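Conserved exported protein (Bacteroides fragilis, PDB 3CLW) is of unknown function but probably hydrolyses O-glycosyl bonds, as a TIM-barrel protein of the glycoside hydrolase family 30 kind. Local coordinates at residues Glu43-Leu48 with Val366-Leu371; Ala202-Leu207 with Ile252-Tyr257; Met235-Glu240 with Ala245-Asp250. All coordinates share one frame; numbering follows the deposited sequence.

Contact 1 (Glu43-Leu48 with Val366-Leu371)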
loop_
_atom_site.group_PDB
_atom_site.type_symbol
_atom_site.label_atom_id
_atom_site.label_comp_id
_atom_site.label_asym_id
_atom_site.label_seq_id
_atom_site.Cartn_x
_atom_site.Cartn_y
_atom_site.Cartn_z
ATOM N N GLU A 43 16.696 -2.772 -13.619
ATOM C CA GLU A 43 16.024 -4.013 -14.005
ATOM C C GLU A 43 15.879 -4.951 -12.842
ATOM O O GLU A 43 14.830 -5.571 -12.667
ATOM C CB GLU A 43 16.771 -4.706 -15.130
ATOM C CG GLU A 43 17.080 -3.745 -16.218
ATOM C CD GLU A 43 16.325 -3.980 -17.481
ATOM O OE1 GLU A 43 15.068 -4.013 -17.452
ATOM O OE2 GLU A 43 17.017 -4.136 -18.523
ATOM N N LYS A 44 16.947 -5.064 -12.066
ATOM C CA LYS A 44 16.946 -5.859 -10.852
ATOM C C LYS A 44 15.875 -5.393 -9.841
ATOM O O LYS A 44 15.175 -6.215 -9.267
ATOM C CB LYS A 44 18.342 -5.848 -10.227
ATOM C CG LYS A 44 18.447 -6.435 -8.806
ATOM C CD LYS A 44 18.209 -7.945 -8.769
ATOM C CE LYS A 44 19.232 -8.621 -7.802
ATOM N NZ LYS A 44 19.409 -10.101 -8.066
ATOM N N ILE A 45 15.795 -4.086 -9.600
ATOM C CA ILE A 45 14.734 -3.519 -8.729
ATOM C C ILE A 45 13.360 -3.914 -9.302
ATOM O O ILE A 45 12.556 -4.509 -8.607
ATOM C CB ILE A 45 14.880 -1.985 -8.579
ATOM C CG1 ILE A 45 16.141 -1.646 -7.771
ATOM C CG2 ILE A 45 13.624 -1.347 -7.939
ATOM C CD1 ILE A 45 16.523 -0.152 -7.776
ATOM N N ALA A 46 13.145 -3.648 -10.586
ATOM C CA ALA A 46 11.900 -4.030 -11.248
ATOM C C ALA A 46 11.539 -5.528 -11.104
ATOM O O ALA A 46 10.359 -5.874 -10.892
ATOM C CB ALA A 46 11.932 -3.627 -12.708
ATOM N N ASP A 47 12.541 -6.405 -11.214
ATOM C CA ASP A 47 12.319 -7.811 -10.950
ATOM C C ASP A 47 11.865 -8.072 -9.491
ATOM O O ASP A 47 10.917 -8.813 -9.284
ATOM C CB ASP A 47 13.552 -8.681 -11.292
ATOM C CG ASP A 47 13.890 -8.712 -12.798
ATOM O OD1 ASP A 47 13.045 -8.369 -13.684
ATOM O OD2 ASP A 47 15.044 -9.095 -13.095
ATOM N N LEU A 48 12.552 -7.493 -8.501
ATOM C CA LEU A 48 12.188 -7.686 -7.066
ATOM C C LEU A 48 10.757 -7.229 -6.767
ATOM O O LEU A 48 10.098 -7.785 -5.900
ATOM C CB LEU A 48 13.169 -6.962 -6.117
ATOM C CG LEU A 48 14.610 -7.552 -6.020
ATOM C CD1 LEU A 48 15.629 -6.503 -5.562
ATOM C CD2 LEU A 48 14.664 -8.789 -5.141
ATOM N N VAL A 366 11.205 -0.160 4.561
ATOM C CA VAL A 366 10.384 -0.610 3.425
ATOM C C VAL A 366 11.109 -1.844 2.827
ATOM O O VAL A 366 12.085 -2.298 3.415
ATOM C CB VAL A 366 10.167 0.499 2.369
ATOM C CG1 VAL A 366 9.361 1.693 2.949
ATOM C CG2 VAL A 366 11.483 0.953 1.776
ATOM N N PRO A 367 10.563 -2.450 1.756
ATOM C CA PRO A 367 11.167 -3.629 1.088
ATOM C C PRO A 367 12.637 -3.500 0.632
ATOM O O PRO A 367 13.411 -4.428 0.825
ATOM C CB PRO A 367 10.259 -3.849 -0.116
ATOM C CG PRO A 367 8.950 -3.302 0.352
ATOM C CD PRO A 367 9.262 -2.102 1.156
ATOM N N ILE A 368 12.993 -2.392 -0.001
ATOM C CA ILE A 368 14.322 -2.235 -0.583
ATOM C C ILE A 368 15.016 -1.049 0.059
ATOM O O ILE A 368 14.486 0.072 0.080
ATOM C CB ILE A 368 14.308 -2.053 -2.141
ATOM C CG1 ILE A 368 13.862 -3.335 -2.845
ATOM C CG2 ILE A 368 15.716 -1.672 -2.670
ATOM C CD1 ILE A 368 13.371 -3.110 -4.328
ATOM N N GLN A 369 16.198 -1.324 0.607
ATOM C CA GLN A 369 17.082 -0.295 1.110
ATOM C C GLN A 369 18.209 -0.033 0.098
ATOM O O GLN A 369 18.801 -0.949 -0.440
ATOM C CB GLN A 369 17.647 -0.672 2.470
ATOM C CG GLN A 369 18.695 0.320 2.961
ATOM C CD GLN A 369 19.042 0.115 4.397
ATOM O OE1 GLN A 369 19.082 -1.011 4.885
ATOM N NE2 GLN A 369 19.300 1.203 5.094
ATOM N N LEU A 370 18.456 1.237 -0.148
ATOM C CA LEU A 370 19.388 1.713 -1.146
ATOM C C LEU A 370 20.608 2.132 -0.355
ATOM O O LEU A 370 20.470 2.919 0.574
ATOM C CB LEU A 370 18.786 2.949 -1.812
ATOM C CG LEU A 370 18.013 2.926 -3.139
ATOM C CD1 LEU A 370 17.453 1.558 -3.601
ATOM C CD2 LEU A 370 16.935 3.967 -3.038
ATOM N N LEU A 371 21.773 1.582 -0.686
ATOM C CA LEU A 371 23.009 1.890 0.073
ATOM C C LEU A 371 23.963 2.684 -0.806
ATOM O O LEU A 371 24.237 2.272 -1.912
ATOM C CB LEU A 371 23.693 0.613 0.588
ATOM C CG LEU A 371 22.798 -0.297 1.448
ATOM C CD1 LEU A 371 23.375 -1.712 1.628
ATOM C CD2 LEU A 371 22.499 0.317 2.806
#
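Ile45 and Ile368 meet through matching first torsions: in each, CG1 stands opposite the carbonyl carbon (chi1 -68° in both) and CG2 opposite the backbone N. Ile368 then runs extended through CG1, with chi2 161°, and its CA-CB bond points toward helix 39-50, which puts its end, CD1, nearest the helix. There the methyl CD1 meets the branch methyl CG2 of Ile45 at 4.0 Å, and the two side chains pass at a slant. The extended arm of Ile45 is therefore not the part that touches Ile368; the branch methyl is. One turn further along the helix, Leu48 adds a looser touch from its stem, with CB lying 4.3 Å from CD1 of Ile368. A single methyl of the strand thus faces two residues on one side of the helix, spaced i and i+3, and the nearest CA atoms, those of Ile45 and Ile368, remain 8.3 Å apart. No hydrogen bond crosses and only carbon atoms meet, so the contact is apolar; at 144 Å² of buried surface it is also small. All three residues are buried, with other neighbours completing the packing: Ile45 also rests on Phe113 of helix 108-119 and on Ile387, Leu48 on Thr389, and Ile368 on Val360. Strand 368-371 is the middle member of a three-stranded mixed sheet, between strands 360-361 and 386-389. The contact is a helix laid against a small sheet, an apolar alpha/beta interface in a chain whose eight parallel strands fit a glycoside hydrolase family 30 TIM barrel.

Contact 2 (Ala202-Leu207 with Ile252-Tyr257)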
loop_
_atom_site.group_PDB
_atom_site.type_symbol
_atom_site.label_atom_id
_atom_site.label_comp_id
_atom_site.label_asym_id
_atom_site.label_seq_id
_atom_site.Cartn_x
_atom_site.Cartn_y
_atom_site.Cartn_z
ATOM N N ALA A 202 -7.437 18.574 4.007
ATOM C CA ALA A 202 -8.713 18.766 3.323
ATOM C C ALA A 202 -9.873 18.314 4.200
ATOM O O ALA A 202 -9.724 17.372 4.972
ATOM C CB ALA A 202 -8.746 18.029 1.940
ATOM N N THR A 203 -11.014 18.983 4.060
ATOM C CA THR A 203 -12.213 18.635 4.818
ATOM C C THR A 203 -13.068 17.621 4.034
ATOM O O THR A 203 -12.817 17.379 2.846
ATOM C CB THR A 203 -13.094 19.876 5.123
ATOM O OG1 THR A 203 -13.725 20.297 3.919
ATOM C CG2 THR A 203 -12.274 21.041 5.714
ATOM N N LYS A 204 -14.053 17.022 4.700
ATOM C CA LYS A 204 -14.946 16.107 4.006
ATOM C C LYS A 204 -15.710 16.836 2.901
ATOM O O LYS A 204 -15.971 16.246 1.848
ATOM C CB LYS A 204 -15.893 15.370 4.945
ATOM C CG LYS A 204 -15.178 14.442 5.895
ATOM C CD LYS A 204 -16.158 13.607 6.682
ATOM C CE LYS A 204 -16.877 14.381 7.811
ATOM N NZ LYS A 204 -15.900 14.961 8.754
ATOM N N ALA A 205 -16.030 18.116 3.116
ATOM C CA ALA A 205 -16.649 18.896 2.045
ATOM C C ALA A 205 -15.727 18.979 0.833
ATOM O O ALA A 205 -16.179 18.850 -0.302
ATOM C CB ALA A 205 -17.089 20.293 2.526
ATOM N N ASP A 206 -14.436 19.180 1.077
ATOM C CA ASP A 206 -13.423 19.193 0.018
ATOM C C ASP A 206 -13.379 17.840 -0.707
ATOM O O ASP A 206 -13.440 17.775 -1.924
ATOM C CB ASP A 206 -12.056 19.543 0.607
ATOM C CG ASP A 206 -12.033 20.928 1.272
ATOM O OD1 ASP A 206 -12.769 21.846 0.825
ATOM O OD2 ASP A 206 -11.274 21.104 2.252
ATOM N N LEU A 207 -13.329 16.771 0.075
ATOM C CA LEU A 207 -13.239 15.433 -0.453
ATOM C C LEU A 207 -14.443 15.100 -1.318
ATOM O O LEU A 207 -14.303 14.506 -2.400
ATOM C CB LEU A 207 -13.101 14.423 0.701
ATOM C CG LEU A 207 -11.758 14.484 1.441
ATOM C CD1 LEU A 207 -11.757 13.558 2.648
ATOM C CD2 LEU A 207 -10.569 14.170 0.519
ATOM N N ILE A 252 -16.170 6.767 7.672
ATOM C CA ILE A 252 -17.074 5.682 7.337
ATOM C C ILE A 252 -18.552 6.124 7.314
ATOM O O ILE A 252 -19.231 5.939 6.310
ATOM C CB ILE A 252 -16.846 4.425 8.218
ATOM C CG1 ILE A 252 -15.425 3.852 7.951
ATOM C CG2 ILE A 252 -17.932 3.395 7.939
ATOM C CD1 ILE A 252 -14.934 2.765 8.946
ATOM N N HIS A 253 -19.038 6.729 8.402
ATOM C CA HIS A 253 -20.470 7.021 8.516
ATOM C C HIS A 253 -20.885 8.221 7.686
ATOM O O HIS A 253 -21.967 8.221 7.077
ATOM C CB HIS A 253 -20.921 7.173 9.979
ATOM C CG HIS A 253 -21.094 5.865 10.685
ATOM N ND1 HIS A 253 -22.266 5.143 10.642
ATOM C CD2 HIS A 253 -20.231 5.129 11.427
ATOM C CE1 HIS A 253 -22.136 4.040 11.354
ATOM N NE2 HIS A 253 -20.907 4.007 11.839
ATOM N N SER A 254 -20.014 9.217 7.642
ATOM C CA SER A 254 -20.327 10.456 6.964
ATOM C C SER A 254 -20.231 10.341 5.442
ATOM O O SER A 254 -20.976 11.006 4.730
ATOM C CB SER A 254 -19.410 11.551 7.468
ATOM O OG SER A 254 -19.639 12.733 6.747
ATOM N N MET A 255 -19.332 9.475 4.961
ATOM C CA MET A 255 -19.015 9.346 3.523
ATOM C C MET A 255 -19.465 8.015 2.912
ATOM O O MET A 255 -19.799 7.966 1.722
ATOM C CB MET A 255 -17.510 9.605 3.237
ATOM C CG MET A 255 -17.001 11.026 3.644
ATOM S SD MET A 255 -15.490 11.725 2.903
ATOM C CE MET A 255 -16.197 12.333 1.397
ATOM N N PHE A 256 -19.473 6.944 3.709
ATOM C CA PHE A 256 -19.741 5.618 3.169
ATOM C C PHE A 256 -20.990 4.919 3.764
ATOM O O PHE A 256 -21.126 3.691 3.684
ATOM C CB PHE A 256 -18.473 4.748 3.256
ATOM C CG PHE A 256 -17.342 5.219 2.341
ATOM C CD1 PHE A 256 -16.405 6.144 2.780
ATOM C CD2 PHE A 256 -17.238 4.731 1.027
ATOM C CE1 PHE A 256 -15.364 6.569 1.923
ATOM C CE2 PHE A 256 -16.206 5.145 0.174
ATOM C CZ PHE A 256 -15.276 6.068 0.613
ATOM N N TYR A 257 -21.886 5.719 4.349
ATOM C CA TYR A 257 -23.285 5.323 4.625
ATOM C C TYR A 257 -24.205 6.149 3.735
ATOM O O TYR A 257 -23.877 7.272 3.360
ATOM C CB TYR A 257 -23.652 5.528 6.098
ATOM C CG TYR A 257 -23.311 4.350 6.974
ATOM C CD1 TYR A 257 -24.311 3.685 7.710
ATOM C CD2 TYR A 257 -22.000 3.887 7.069
ATOM C CE1 TYR A 257 -24.003 2.583 8.522
ATOM C CE2 TYR A 257 -21.681 2.805 7.854
ATOM C CZ TYR A 257 -22.680 2.142 8.587
ATOM O OH TYR A 257 -22.345 1.055 9.375
#
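Met255 crosses the side chain of Lys204 at a slant and that of Leu207 at about a right angle, so one thioether serves two residues on successive turns of helix 204-221. Its chain bends at chi3 (82°), which turns the methyl CE toward the helix backbone. CE lies 3.8 Å from CB of Leu207 and 3.9 Å from the carbonyl O of Lys204, while the sulfur SD sits 4.1 Å from CG of Lys204. Lys204 lies with its aliphatic part against helix 251-256: after the stem has passed Met255, its CE comes to 3.4 Å from OG of Ser254, a carbon-oxygen approach rather than a hydrogen bond. Bends at chi3 and chi4 fold the end of the lysine round, and its NZ is hydrogen-bonded to the backbone O of Asp249, just ahead of helix 251-256. The polar end of this buried lysine is thus satisfied while its methylenes do the packing. Beneath, Met255 also rests on Ile229, and Leu207 on Pro230, both of strand 226-232. The start of helix 204-221 is fixed by a capping box: Thr203 N donates to Asp206 OD2 at 2.8 Å, and Asp206 N returns a bond to Thr203 OG1 at 3.1 Å. With both helices set on the outer side of a parallel strand, the packing is that of neighbouring helices in the shell of a TIM barrel.

Contact 3 (Met235-Glu240 with Ala245-Asp250); sequences MKYLFE and AKTPDD
Tyr237 meets the segment 245-250 along one side of its ring. CB lies 3.8 Å from the backbone O of Pro248. Next, CD1 comes to 3.9 Å from CB of Asp249, which approaches the ring obliquely. Further out, CE1 meets CG2 of Thr247 at 3.8 Å, a methyl at the ring edge, near its plane; Thr247 OG1 is bonded to Asp242. The side chain of Tyr237 also touches Asn188. Pro248, the centre of an inverse gamma turn, bends the chain where this loop, between strand 226-232 and helix 251-256 of the barrel-type domain, comes back beside the 3-10 turn 235-238. Between the two segments one direct hydrogen bond ties the return, Asp250 N to Phe239 O (3.0 Å, 159° at the hydrogen), the donor well above the carbonyl plane. Asp249 CA makes a bent CA-H...O contact with Tyr237 O, 3.2 Å away (135° at the hydrogen). Asp250, at the N-cap position of helix 251-256, turns its carboxylate to a water that donates to both its OD1 and Leu238 O. With CG between backbone N and carbonyl carbon (chi1 68°), Asp249 brings OD1 to 3.5 Å from CA of Glu240; this OD1 accepts from Ile241 N.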
loop_
_atom_site.group_PDB
_atom_site.type_symbol
_atom_site.label_atom_id
_atom_site.label_comp_id
_atom_site.label_asym_id
_atom_site.label_seq_id
_atom_site.Cartn_x
_atom_site.Cartn_y
_atom_site.Cartn_z
ATOM N N MET A 235 -5.959 5.383 10.957
ATOM C CA MET A 235 -7.267 4.727 10.826
ATOM C C MET A 235 -8.314 5.337 11.809
ATOM O O MET A 235 -9.498 5.092 11.678
ATOM C CB MET A 235 -7.142 3.206 11.026
ATOM C CG MET A 235 -6.538 2.404 9.855
ATOM S SD MET A 235 -5.789 0.821 10.382
ATOM C CE MET A 235 -5.916 -0.072 8.841
ATOM N N LYS A 236 -7.870 6.143 12.773
ATOM C CA LYS A 236 -8.801 6.688 13.789
ATOM C C LYS A 236 -9.741 7.703 13.161
ATOM O O LYS A 236 -10.861 7.844 13.597
ATOM C CB LYS A 236 -8.080 7.274 15.011
ATOM C CG LYS A 236 -7.426 8.606 14.768
ATOM C CD LYS A 236 -6.626 9.085 15.952
ATOM C CE LYS A 236 -5.883 10.356 15.566
ATOM N NZ LYS A 236 -5.166 11.012 16.722
ATOM N N TYR A 237 -9.286 8.357 12.092
ATOM C CA TYR A 237 -10.115 9.291 11.333
ATOM C C TYR A 237 -11.256 8.614 10.566
ATOM O O TYR A 237 -12.085 9.284 9.972
ATOM C CB TYR A 237 -9.235 10.108 10.407
ATOM C CG TYR A 237 -8.346 11.063 11.152
ATOM C CD1 TYR A 237 -8.832 12.309 11.587
ATOM C CD2 TYR A 237 -7.017 10.735 11.438
ATOM C CE1 TYR A 237 -8.008 13.187 12.280
ATOM C CE2 TYR A 237 -6.203 11.607 12.113
ATOM C CZ TYR A 237 -6.697 12.828 12.544
ATOM O OH TYR A 237 -5.863 13.700 13.223
ATOM N N LEU A 238 -11.283 7.287 10.556
ATOM C CA LEU A 238 -12.397 6.581 9.938
ATOM C C LEU A 238 -13.684 6.652 10.807
ATOM O O LEU A 238 -14.787 6.386 10.320
ATOM C CB LEU A 238 -12.021 5.131 9.642
ATOM C CG LEU A 238 -10.936 4.929 8.553
ATOM C CD1 LEU A 238 -10.724 3.495 8.282
ATOM C CD2 LEU A 238 -11.258 5.681 7.246
ATOM N N PHE A 239 -13.498 7.009 12.074
ATOM C CA PHE A 239 -14.562 7.180 13.047
ATOM C C PHE A 239 -14.481 8.599 13.624
ATOM O O PHE A 239 -13.510 9.293 13.418
ATOM C CB PHE A 239 -14.404 6.135 14.145
ATOM C CG PHE A 239 -13.961 4.779 13.635
ATOM C CD1 PHE A 239 -14.880 3.879 13.097
ATOM C CD2 PHE A 239 -12.620 4.397 13.700
ATOM C CE1 PHE A 239 -14.477 2.645 12.634
ATOM C CE2 PHE A 239 -12.221 3.149 13.228
ATOM C CZ PHE A 239 -13.154 2.282 12.697
ATOM N N GLU A 240 -15.523 9.046 14.318
ATOM C CA GLU A 240 -15.564 10.422 14.835
ATOM C C GLU A 240 -14.655 10.511 16.044
ATOM O O GLU A 240 -14.730 9.644 16.917
ATOM C CB GLU A 240 -17.006 10.806 15.210
ATOM C CG GLU A 240 -17.227 12.299 15.474
ATOM C CD GLU A 240 -18.710 12.646 15.722
ATOM O OE1 GLU A 240 -19.478 11.786 16.217
ATOM O OE2 GLU A 240 -19.112 13.783 15.411
ATOM N N ALA A 245 -15.392 20.958 13.487
ATOM C CA ALA A 245 -16.186 20.851 12.268
ATOM C C ALA A 245 -15.355 20.469 11.046
ATOM O O ALA A 245 -15.749 19.590 10.275
ATOM C CB ALA A 245 -16.957 22.172 12.012
ATOM N N LYS A 246 -14.202 21.118 10.895
ATOM C CA LYS A 246 -13.374 20.967 9.701
ATOM C C LYS A 246 -12.698 19.585 9.558
ATOM O O LYS A 246 -12.394 19.168 8.450
ATOM C CB LYS A 246 -12.345 22.111 9.577
ATOM C CG LYS A 246 -11.249 22.141 10.598
ATOM C CD LYS A 246 -10.283 23.281 10.282
ATOM C CE LYS A 246 -9.029 23.223 11.168
ATOM N NZ LYS A 246 -8.165 24.481 11.118
ATOM N N THR A 247 -12.496 18.888 10.680
ATOM C CA THR A 247 -11.777 17.615 10.707
ATOM C C THR A 247 -12.394 16.541 9.803
ATOM O O THR A 247 -13.558 16.175 9.990
ATOM C CB THR A 247 -11.628 17.092 12.151
ATOM O OG1 THR A 247 -10.949 18.079 12.920
ATOM C CG2 THR A 247 -10.793 15.837 12.193
ATOM N N PRO A 248 -11.598 16.019 8.823
ATOM C CA PRO A 248 -12.053 14.879 8.022
ATOM C C PRO A 248 -11.974 13.576 8.808
ATOM O O PRO A 248 -11.313 12.617 8.378
ATOM C CB PRO A 248 -11.085 14.886 6.827
ATOM C CG PRO A 248 -9.808 15.412 7.427
ATOM C CD PRO A 248 -10.248 16.469 8.413
ATOM N N ASP A 249 -12.634 13.546 9.962
ATOM C CA ASP A 249 -12.855 12.306 10.682
ATOM C C ASP A 249 -14.226 11.772 10.305
ATOM O O ASP A 249 -14.869 12.275 9.363
ATOM C CB ASP A 249 -12.718 12.497 12.203
ATOM C CG ASP A 249 -13.837 13.366 12.801
ATOM O OD1 ASP A 249 -13.914 13.430 14.050
ATOM O OD2 ASP A 249 -14.621 13.985 12.032
ATOM N N ASP A 250 -14.656 10.739 11.017
ATOM C CA ASP A 250 -15.968 10.127 10.798
ATOM C C ASP A 250 -16.207 9.699 9.351
ATOM O O ASP A 250 -17.353 9.724 8.859
ATOM C CB ASP A 250 -17.088 11.074 11.285
ATOM C CG ASP A 250 -18.420 10.374 11.416
ATOM O OD1 ASP A 250 -18.422 9.227 11.899
ATOM O OD2 ASP A 250 -19.463 10.968 11.004
HETATM O O HOH W 1 -17.628 6.663 10.738
#

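Contacts 2 and 3 adjoin, with centres 8 Å apart, and are consecutive in the chain: the loop of contact 3 leads into helix 251-256 of contact 2. A backbone hydrogen bond, Ile252 N to Leu238 O, joins them, besides the lysine that reaches from one to the other. Contact 1 lies on the opposite side of the chain's centre, about 24 Å from contact 2 and 16 Å from contact 3 by nearest atoms. Contacts 1 and 2 are buried and have no hydrogen bond across them; contact 1 is held by aliphatic carbons of isoleucine and leucine, contact 2 by a thioether and lysine methylenes. Contact 3, partly exposed, relies more on backbone polar groups and a water.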